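Local coordinates for protein putative alpha-galactosidase (Bacteroides fragilis, PDB 4NZJ) that probably catalyses the hydrolysis of terminal, non-reducing alpha-D-galactose residues in alpha-D-galactosides, at residues 349-353 against 354-358; 258-261 against 262-265. One frame throughout, in Å; residues are numbered along the deposited sequence.

Interaction 1. Residues 349-353 against 354-358; sequences SLWCM and MASPL
The indole of W351 carries S356 OG over one face, and on that same side the CE methyl of selenomethionine M354 sits toward the rim of the benzene ring, 3.5 Å from W351 CE3. At the edge, near the ring plane, P357 O comes to 3.7 Å from W351 CD1. The edge also offers W351 NE1 as a donor, and D319 O accepts it. M354 suits its place because its flexible chain can fold: it runs beside the indole, then bends at the selenium (chi3 -51°), which brings CE obliquely against the rim of the benzene ring. Here helix 341-353 ends in a Schellman motif. The C-prime residue A355 has positive phi. S356 N reaches back five residues to W351 O at 3.0 Å, and A355 N bonds to C352 O at 3.1 Å, approaching from above that carbonyl plane. M354 N still makes a helical bond to L350 O, 2.8 Å. The turn delivers the chain to strand 358-360, the eighth strand of the (beta/alpha)8 barrel. There L358, a branched apolar residue, packs its methyls against the last turn of the helix: CD2 lies 3.9 Å from W351 CB, and CD1 meets C352 SG at 4.1 Å. W404 from strand 401-407 touches L350, M353 and M354, joining this helix end to the C-terminal beta domain.

Interaction 2. Residues 258-261 against 262-265; sequences QREP and WKWA
R259 O receives the indole N-H of W264 beside the E260-K263 beta turn, in the connection following strand 250-254, the fifth strand of the (beta/alpha)8 barrel. W264 NE1 lies 2.8 Å from R259 O, which sits in the indole plane, although the donor stands above the carbonyl plane. K263 N, 2.9 Å from E260 O, closes the turn, with P261 and W262 at its corners. P261 O serves two donors: A265 N comes in the carbonyl plane at 2.7 Å, W264 N from well above it at 3.1 Å. Proline, with fixed phi and no N-H to satisfy, suits the first corner. P261 CA makes a CH-pi contact, 3.7 Å from the centroid of the W264 five-membered ring, and its ring carbons pack against both indoles. E260 CA makes another over the face of the W262 six-membered ring. That indole folds back over the backbone (chi1 45°, CG between N and C). The E260 carboxylate is shared: OE1 pairs with R228 of helix 228-243, and OE2 meets K263 NZ in a salt bridge. R259 turns its guanidinium to E255 and V226 O. A water in the W262 indole plane accepts from NE1 at 2.9 Å and donates to E260 OE2 at 2.7 Å.

Both interactions belong to the same (beta/alpha)8 barrel but lie toward opposite ends of its strands. Residues 354-358 lead from a helix into the start of strand 358-360, whereas residues 258-265 follow the exit of strand 250-254. The centres of the two contacts are 19 Å apart and their nearest atoms about 11 Å, without touching. Interaction 1 is wholly buried and its centre lies about 8 Å from the centre of the chain; interaction 2 is only partly buried, its centre about 19 Å from that point. Barrels of this kind carry their active sites at the C-terminal ends of the strands, so interaction 2 probably lies on the catalytic side, while interaction 1 sits where the chain enters the eighth strand, at the opposite end.

Interaction 1. Residues 349-353 against 354-358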
loop_
_atom_site.group_PDB
_atom_site.type_symbol
_atom_site.label_atom_id
_atom_site.label_comp_id
_atom_site.label_asym_id
_atom_site.label_seq_id
_atom_site.Cartn_x
_atom_site.Cartn_y
_atom_site.Cartn_z
ATOM N N SER A 349 -7.510 -9.482 2.603
ATOM C CA SER A 349 -8.803 -9.110 2.014
ATOM C C SER A 349 -9.367 -7.835 2.615
ATOM O O SER A 349 -9.867 -6.973 1.897
ATOM C CB SER A 349 -9.816 -10.239 2.192
ATOM O OG SER A 349 -9.347 -11.424 1.582
ATOM N N LEU A 350 -9.290 -7.715 3.936
ATOM C CA LEU A 350 -9.867 -6.561 4.614
ATOM C C LEU A 350 -9.000 -5.315 4.447
ATOM O O LEU A 350 -9.524 -4.223 4.289
ATOM C CB LEU A 350 -10.139 -6.891 6.085
ATOM C CG LEU A 350 -11.303 -7.894 6.246
ATOM C CD1 LEU A 350 -11.367 -8.445 7.661
ATOM C CD2 LEU A 350 -12.637 -7.268 5.837
ATOM N N TRP A 351 -7.678 -5.476 4.457
ATOM C CA TRP A 351 -6.784 -4.363 4.102
ATOM C C TRP A 351 -7.121 -3.865 2.682
ATOM O O TRP A 351 -7.117 -2.661 2.412
ATOM C CB TRP A 351 -5.317 -4.795 4.192
ATOM C CG TRP A 351 -4.605 -4.490 5.505
ATOM C CD1 TRP A 351 -3.412 -3.846 5.634
ATOM C CD2 TRP A 351 -5.026 -4.821 6.843
ATOM N NE1 TRP A 351 -3.049 -3.767 6.953
ATOM C CE2 TRP A 351 -4.025 -4.344 7.721
ATOM C CE3 TRP A 351 -6.143 -5.473 7.387
ATOM C CZ2 TRP A 351 -4.112 -4.485 9.115
ATOM C CZ3 TRP A 351 -6.223 -5.622 8.775
ATOM C CH2 TRP A 351 -5.213 -5.124 9.620
ATOM N N CYS A 352 -7.449 -4.781 1.774
ATOM C CA CYS A 352 -7.861 -4.368 0.437
ATOM C C CYS A 352 -9.173 -3.584 0.478
ATOM O O CYS A 352 -9.270 -2.489 -0.080
ATOM C CB CYS A 352 -7.965 -5.569 -0.513
ATOM S SG CYS A 352 -6.349 -6.197 -1.027
HETATM N N MSE A 353 -10.174 -4.136 1.161
HETATM C CA MSE A 353 -11.485 -3.479 1.290
HETATM C C MSE A 353 -11.416 -2.126 1.947
HETATM O O MSE A 353 -12.177 -1.231 1.593
HETATM C CB MSE A 353 -12.441 -4.333 2.127
HETATM C CG MSE A 353 -12.853 -5.630 1.435
HETATM SE SE MSE A 353 -14.099 -5.327 -0.043
HETATM C CE MSE A 353 -15.664 -4.778 1.016
HETATM N N MSE A 354 -10.514 -1.966 2.915
HETATM C CA MSE A 354 -10.388 -0.704 3.672
HETATM C C MSE A 354 -9.535 0.334 2.970
HETATM O O MSE A 354 -9.250 1.387 3.541
HETATM C CB MSE A 354 -9.812 -1.004 5.056
HETATM C CG MSE A 354 -10.787 -1.819 5.908
HETATM SE SE MSE A 354 -10.122 -2.074 7.751
HETATM C CE MSE A 354 -8.325 -2.756 7.361
ATOM N N ALA A 355 -9.153 0.073 1.718
ATOM C CA ALA A 355 -8.282 0.976 0.967
ATOM C C ALA A 355 -7.042 1.302 1.800
ATOM O O ALA A 355 -6.615 2.459 1.887
ATOM C CB ALA A 355 -9.032 2.242 0.562
ATOM N N SER A 356 -6.464 0.260 2.388
ATOM C CA SER A 356 -5.283 0.393 3.228
ATOM C C SER A 356 -4.026 0.359 2.383
ATOM O O SER A 356 -3.998 -0.290 1.336
ATOM C CB SER A 356 -5.216 -0.756 4.228
ATOM O OG SER A 356 -6.379 -0.817 5.022
ATOM N N PRO A 357 -2.963 1.034 2.841
ATOM C CA PRO A 357 -1.645 0.723 2.303
ATOM C C PRO A 357 -1.431 -0.786 2.362
ATOM O O PRO A 357 -1.863 -1.432 3.330
ATOM C CB PRO A 357 -0.701 1.444 3.265
ATOM C CG PRO A 357 -1.502 2.585 3.780
ATOM C CD PRO A 357 -2.905 2.060 3.894
ATOM N N LEU A 358 -0.822 -1.349 1.320
ATOM C CA LEU A 358 -0.491 -2.772 1.283
ATOM C C LEU A 358 1.025 -2.900 1.336
ATOM O O LEU A 358 1.684 -3.075 0.309
ATOM C CB LEU A 358 -1.047 -3.446 0.024
ATOM C CG LEU A 358 -2.554 -3.324 -0.192
ATOM C CD1 LEU A 358 -2.979 -3.962 -1.508
ATOM C CD2 LEU A 358 -3.312 -3.945 0.966
#

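Interaction 2. Residues 258-261 against 262-265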
loop_
_atom_site.group_PDB
_atom_site.type_symbol
_atom_site.label_atom_id
_atom_site.label_comp_id
_atom_site.label_asym_id
_atom_site.label_seq_id
_atom_site.Cartn_x
_atom_site.Cartn_y
_atom_site.Cartn_z
ATOM N N GLN A 258 -2.639 8.392 18.224
ATOM C CA GLN A 258 -2.918 8.885 19.566
ATOM C C GLN A 258 -3.577 10.265 19.581
ATOM O O GLN A 258 -4.291 10.590 20.525
ATOM C CB GLN A 258 -1.639 8.893 20.397
ATOM C CG GLN A 258 -1.042 7.497 20.527
ATOM C CD GLN A 258 0.005 7.400 21.609
ATOM O OE1 GLN A 258 0.628 8.389 21.974
ATOM N NE2 GLN A 258 0.196 6.196 22.137
ATOM N N ARG A 259 -3.345 11.053 18.531
ATOM C CA ARG A 259 -3.870 12.414 18.442
ATOM C C ARG A 259 -4.915 12.589 17.325
ATOM O O ARG A 259 -5.046 13.674 16.760
ATOM C CB ARG A 259 -2.703 13.391 18.243
ATOM C CG ARG A 259 -1.824 13.576 19.476
ATOM C CD ARG A 259 -0.351 13.708 19.121
ATOM N NE ARG A 259 0.230 12.394 18.875
ATOM C CZ ARG A 259 0.934 11.679 19.750
ATOM N NH1 ARG A 259 1.210 12.139 20.966
ATOM N NH2 ARG A 259 1.371 10.477 19.397
ATOM N N GLU A 260 -5.661 11.532 17.021
ATOM C CA GLU A 260 -6.657 11.559 15.936
ATOM C C GLU A 260 -6.072 12.112 14.629
ATOM O O GLU A 260 -6.588 13.083 14.075
ATOM C CB GLU A 260 -7.877 12.406 16.327
ATOM C CG GLU A 260 -8.580 12.032 17.622
ATOM C CD GLU A 260 -9.828 12.878 17.849
ATOM O OE1 GLU A 260 -9.707 14.102 18.056
ATOM O OE2 GLU A 260 -10.939 12.320 17.808
ATOM N N PRO A 261 -4.992 11.501 14.125
ATOM C CA PRO A 261 -4.350 11.995 12.898
ATOM C C PRO A 261 -5.278 12.020 11.684
ATOM O O PRO A 261 -5.054 12.782 10.741
ATOM C CB PRO A 261 -3.209 10.993 12.680
ATOM C CG PRO A 261 -3.692 9.751 13.350
ATOM C CD PRO A 261 -4.377 10.244 14.583
ATOM N N TRP A 262 -6.302 11.178 11.693
ATOM C CA TRP A 262 -7.311 11.214 10.633
ATOM C C TRP A 262 -7.998 12.579 10.503
ATOM O O TRP A 262 -8.550 12.880 9.443
ATOM C CB TRP A 262 -8.346 10.101 10.808
ATOM C CG TRP A 262 -8.862 9.918 12.206
ATOM C CD1 TRP A 262 -9.975 10.480 12.748
ATOM C CD2 TRP A 262 -8.293 9.089 13.226
ATOM N NE1 TRP A 262 -10.131 10.067 14.052
ATOM C CE2 TRP A 262 -9.108 9.211 14.367
ATOM C CE3 TRP A 262 -7.168 8.262 13.289
ATOM C CZ2 TRP A 262 -8.837 8.528 15.556
ATOM C CZ3 TRP A 262 -6.899 7.591 14.469
ATOM C CH2 TRP A 262 -7.729 7.731 15.586
ATOM N N LYS A 263 -7.953 13.401 11.557
ATOM C CA LYS A 263 -8.536 14.746 11.524
ATOM C C LYS A 263 -7.587 15.852 11.056
ATOM O O LYS A 263 -8.038 16.956 10.769
ATOM C CB LYS A 263 -9.098 15.105 12.903
ATOM C CG LYS A 263 -10.186 14.143 13.335
ATOM C CD LYS A 263 -10.931 14.587 14.574
ATOM C CE LYS A 263 -12.168 13.722 14.759
ATOM N NZ LYS A 263 -12.811 13.918 16.085
ATOM N N TRP A 264 -6.287 15.574 10.982
ATOM C CA TRP A 264 -5.317 16.622 10.626
ATOM C C TRP A 264 -4.138 16.228 9.724
ATOM O O TRP A 264 -3.470 17.113 9.185
ATOM C CB TRP A 264 -4.762 17.270 11.899
ATOM C CG TRP A 264 -4.129 16.317 12.882
ATOM C CD1 TRP A 264 -4.710 15.811 14.016
ATOM C CD2 TRP A 264 -2.794 15.788 12.845
ATOM N NE1 TRP A 264 -3.823 14.995 14.673
ATOM C CE2 TRP A 264 -2.639 14.969 13.985
ATOM C CE3 TRP A 264 -1.710 15.935 11.968
ATOM C CZ2 TRP A 264 -1.452 14.282 14.259
ATOM C CZ3 TRP A 264 -0.529 15.256 12.246
ATOM C CH2 TRP A 264 -0.414 14.436 13.383
ATOM N N ALA A 265 -3.846 14.942 9.570
ATOM C CA ALA A 265 -2.612 14.542 8.880
ATOM C C ALA A 265 -2.625 14.969 7.418
ATOM O O ALA A 265 -1.623 15.465 6.906
ATOM C CB ALA A 265 -2.367 13.044 9.004
HETATM O O HOH W 1 -11.928 10.273 16.338
#